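Long-range contact in nucleoprotein (Human coronavirus NL63, PDB 5EPW), which probably packages the viral RNA genome into a helical ribonucleocapsid, the part described here being its C-terminal, dimer-forming domain: residues Phe45-Asp51 against Gln115-Thr120. Numbering follows the deposited sequence.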
ATOM      1  N   PHE B  45     -15.818   6.859   2.826  1.00 12.97           N
ATOM      2  CA  PHE B  45     -15.173   7.429   1.655  1.00 13.47           C
ATOM      3  C   PHE B  45     -13.704   7.571   1.771  1.00 14.24           C
ATOM      4  O   PHE B  45     -13.042   7.728   0.739  1.00 17.86           O
ATOM      5  CB  PHE B  45     -15.935   8.739   1.284  1.00 15.00           C
ATOM      6  CG  PHE B  45     -17.313   8.475   0.743  1.00 15.94           C
ATOM      7  CD1 PHE B  45     -17.474   8.114  -0.582  1.00 16.52           C
ATOM      8  CD2 PHE B  45     -18.465   8.562   1.564  1.00 16.29           C
ATOM      9  CE1 PHE B  45     -18.709   7.787  -1.055  1.00 16.31           C
ATOM     10  CE2 PHE B  45     -19.698   8.270   1.044  1.00 16.15           C
ATOM     11  CZ  PHE B  45     -19.822   7.837  -0.272  1.00 14.96           C
ATOM     12  N   ASN B  46     -13.172   7.398   2.955  1.00 13.37           N
ATOM     13  CA  ASN B  46     -11.690   7.415   3.176  1.00 12.97           C
ATOM     14  C   ASN B  46     -11.125   5.988   3.357  1.00 11.74           C
ATOM     15  O   ASN B  46      -9.923   5.831   3.507  1.00 13.30           O
ATOM     16  CB  ASN B  46     -11.317   8.318   4.326  1.00 13.12           C
ATOM     17  CG  ASN B  46     -11.317   9.798   3.953  1.00 14.97           C
ATOM     18  OD1 ASN B  46     -10.386  10.256   3.241  1.00 16.79           O
ATOM     19  ND2 ASN B  46     -12.418  10.495   4.230  1.00 13.97           N
ATOM     20  N   HIS B  47     -11.991   4.993   3.391  1.00 12.30           N
ATOM     21  CA  HIS B  47     -11.631   3.575   3.574  1.00 12.03           C
ATOM     22  C   HIS B  47     -12.593   2.735   2.746  1.00 11.62           C
ATOM     23  O   HIS B  47     -13.575   2.188   3.285  1.00 13.23           O
ATOM     24  CB  HIS B  47     -11.669   3.170   5.086  1.00 14.22           C
ATOM     25  CG  HIS B  47     -11.006   4.131   5.995  1.00 13.11           C
ATOM     26  ND1 HIS B  47     -11.589   5.309   6.432  1.00 13.65           N
ATOM     27  CD2 HIS B  47      -9.789   4.088   6.565  1.00 14.04           C
ATOM     28  CE1 HIS B  47     -10.767   5.927   7.242  1.00 15.22           C
ATOM     29  NE2 HIS B  47      -9.639   5.246   7.327  1.00 14.93           N
ATOM     30  N   ASN B  48     -12.452   2.809   1.422  1.00 11.71           N
ATOM     31  CA  ASN B  48     -13.603   2.531   0.539  1.00 12.71           C
ATOM     32  C   ASN B  48     -13.610   1.162  -0.172  1.00 13.63           C
ATOM     33  O   ASN B  48     -14.546   0.890  -0.947  1.00 13.47           O
ATOM     34  CB  ASN B  48     -13.804   3.650  -0.507  1.00 12.23           C
ATOM     35  CG  ASN B  48     -12.657   3.868  -1.381  1.00 11.76           C
ATOM     36  OD1 ASN B  48     -11.463   3.859  -0.984  1.00 13.25           O
ATOM     37  ND2 ASN B  48     -12.921   4.081  -2.665  1.00 13.27           N
ATOM     38  N   MET B  49     -12.548   0.349  -0.058  1.00 12.45           N
ATOM     39  CA  MET B  49     -12.495  -0.883  -0.766  1.00 12.00           C
ATOM     40  C   MET B  49     -13.173  -2.041  -0.008  1.00 14.43           C
ATOM     41  O   MET B  49     -12.997  -2.274   1.170  1.00 14.06           O
ATOM     42  CB  MET B  49     -11.027  -1.329  -0.925  1.00 11.99           C
ATOM     43  CG  MET B  49     -10.194  -0.388  -1.823  1.00 12.36           C
ATOM     44  SD  MET B  49     -10.875  -0.012  -3.451  1.00 13.83           S
ATOM     45  CE  MET B  49     -10.762  -1.651  -4.149  1.00 13.92           C
ATOM     46  N   GLY B  50     -13.987  -2.794  -0.780  1.00 15.28           N
ATOM     47  CA  GLY B  50     -14.432  -4.123  -0.372  1.00 15.00           C
ATOM     48  C   GLY B  50     -15.974  -4.181  -0.149  1.00 13.84           C
ATOM     49  O   GLY B  50     -16.562  -3.406   0.586  1.00 16.13           O
ATOM     50  N   ASP B  51     -16.495  -5.226  -0.785  1.00 15.94           N
ATOM     51  CA  ASP B  51     -17.869  -5.566  -0.531  1.00 17.22           C
ATOM     52  C   ASP B  51     -18.126  -6.298   0.763  1.00 19.80           C
ATOM     53  O   ASP B  51     -17.206  -6.516   1.567  1.00 17.82           O
ATOM     54  CB  ASP B  51     -18.401  -6.340  -1.790  1.00 19.14           C
ATOM     55  CG  ASP B  51     -17.853  -7.739  -1.965  1.00 21.42           C
ATOM     56  OD1 ASP B  51     -17.325  -8.316  -0.996  1.00 20.00           O
ATOM     57  OD2 ASP B  51     -17.851  -8.307  -3.093  1.00 23.87           O
ATOM     58  N   GLN B 115     -14.912  -3.577  -6.580  1.00 16.53           N
ATOM     59  CA  GLN B 115     -14.732  -3.439  -5.179  1.00 16.30           C
ATOM     60  C   GLN B 115     -14.598  -1.931  -4.712  1.00 16.10           C
ATOM     61  O   GLN B 115     -14.655  -1.723  -3.482  1.00 15.29           O
ATOM     62  CB  GLN B 115     -13.500  -4.216  -4.657  1.00 15.78           C
ATOM     63  CG  GLN B 115     -13.689  -5.700  -4.970  1.00 18.03           C
ATOM     64  CD  GLN B 115     -14.768  -6.301  -4.133  1.00 21.17           C
ATOM     65  OE1 GLN B 115     -14.841  -6.112  -2.887  1.00 20.96           O
ATOM     66  NE2 GLN B 115     -15.669  -7.093  -4.802  1.00 20.94           N
ATOM     67  N   ILE B 116     -14.297  -1.012  -5.632  1.00 15.62           N
ATOM     68  CA  ILE B 116     -14.062   0.381  -5.254  1.00 15.57           C
ATOM     69  C   ILE B 116     -15.363   0.955  -4.782  1.00 16.77           C
ATOM     70  O   ILE B 116     -16.356   1.005  -5.562  1.00 17.28           O
ATOM     71  CB  ILE B 116     -13.502   1.199  -6.424  1.00 15.48           C
ATOM     72  CG1 ILE B 116     -12.218   0.699  -6.897  1.00 15.17           C
ATOM     73  CG2 ILE B 116     -13.415   2.652  -6.008  1.00 16.64           C
ATOM     74  CD1 ILE B 116     -11.646   1.397  -8.097  1.00 17.10           C
ATOM     75  N   SER B 117     -15.433   1.420  -3.554  1.00 14.43           N
ATOM     76  CA  SER B 117     -16.619   1.922  -2.929  1.00 15.17           C
ATOM     77  C   SER B 117     -17.840   1.014  -3.082  1.00 18.17           C
ATOM     78  O   SER B 117     -19.044   1.469  -3.257  1.00 18.17           O
ATOM     79  CB  SER B 117     -16.924   3.351  -3.518  1.00 16.59           C
ATOM     80  OG  SER B 117     -15.836   4.267  -3.181  1.00 16.88           O
ATOM     81  N   ALA B 118     -17.569  -0.266  -2.915  1.00 16.12           N
ATOM     82  CA  ALA B 118     -18.620  -1.267  -2.917  1.00 16.49           C
ATOM     83  C   ALA B 118     -19.668  -1.075  -1.877  1.00 16.29           C
ATOM     84  O   ALA B 118     -20.892  -1.449  -2.055  1.00 21.36           O
ATOM     85  CB  ALA B 118     -18.025  -2.630  -2.896  1.00 15.32           C
ATOM     86  N   PHE B 119     -19.386  -0.466  -0.741  1.00 16.95           N
ATOM     87  CA  PHE B 119     -20.299  -0.131   0.297  1.00 17.64           C
ATOM     88  C   PHE B 119     -21.432   0.789  -0.212  1.00 20.60           C
ATOM     89  O   PHE B 119     -22.477   0.744   0.438  1.00 24.32           O
ATOM     90  CB  PHE B 119     -19.621   0.503   1.528  1.00 18.02           C
ATOM     91  CG  PHE B 119     -19.219   1.943   1.361  1.00 18.84           C
ATOM     92  CD1 PHE B 119     -18.020   2.297   0.749  1.00 17.78           C
ATOM     93  CD2 PHE B 119     -20.001   2.983   1.869  1.00 18.84           C
ATOM     94  CE1 PHE B 119     -17.651   3.679   0.582  1.00 17.65           C
ATOM     95  CE2 PHE B 119     -19.614   4.336   1.768  1.00 18.92           C
ATOM     96  CZ  PHE B 119     -18.444   4.682   1.092  1.00 18.44           C
ATOM     97  N   THR B 120     -21.237   1.491  -1.280  1.00 18.70           N
ATOM     98  CA  THR B 120     -22.318   2.408  -1.820  1.00 22.03           C
ATOM     99  C   THR B 120     -23.356   1.582  -2.593  1.00 28.75           C
ATOM    100  O   THR B 120     -24.436   2.112  -2.988  1.00 28.95           O
ATOM    101  CB  THR B 120     -21.725   3.499  -2.665  1.00 17.28           C
ATOM    102  OG1 THR B 120     -20.987   3.109  -3.825  1.00 20.30           O
ATOM    103  CG2 THR B 120     -20.748   4.366  -1.831  1.00 20.49           C
TER
HETATM  104  O   HOH W   1     -16.572  -0.701   0.107  1.00 16.11           O
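Gln115 grips Asp51 with both ends of its amide: OE1 accepts a hydrogen bond from the backbone N of Asp51 at 2.8 Å, while NE2 donates one to Asp51 OD2 at 3.0 Å. The second lies in the Gln115 amide plane but meets OD2 from above the carboxylate, the planes standing 81° apart. A bend at chi2 (-70°) turns the Gln115 chain back to this partner. The backbone O of Gln115 accepts a nearly straight hydrogen bond from Gly50 N; with the weak bond from Ser117 N to Asn48 O this frames a single antiparallel bridge, Met49 and Ile116 being its non-hydrogen-bonded pair. There the two side chains lie side by side, Met49 SD 3.8 Å from Ile116 CG1. Asn48 ND2 donates a hydrogen bond to Ser117 OG at 3.0 Å, in the plane of its own amide. An ordered water donates to Asn48 O and Gly50 O and accepts from Phe119 N, tying the loop to the 3-10 turn 118-120. At the outer end, the edge of Phe119 is turned to a face of Phe45, its CZ over the ring centre, 3.7 Å from Phe45 CZ, in a T-shaped pair with planes at 69°. Asp51 OD1 caps helix 52-57 at Leu54 N, and Asn48 OD1 reaches Val83 N of the second subunit. The contact thus joins the loop between helices 36-39 and 52-57 to the exit of helix 109-115, beside the partner's strand 82-88.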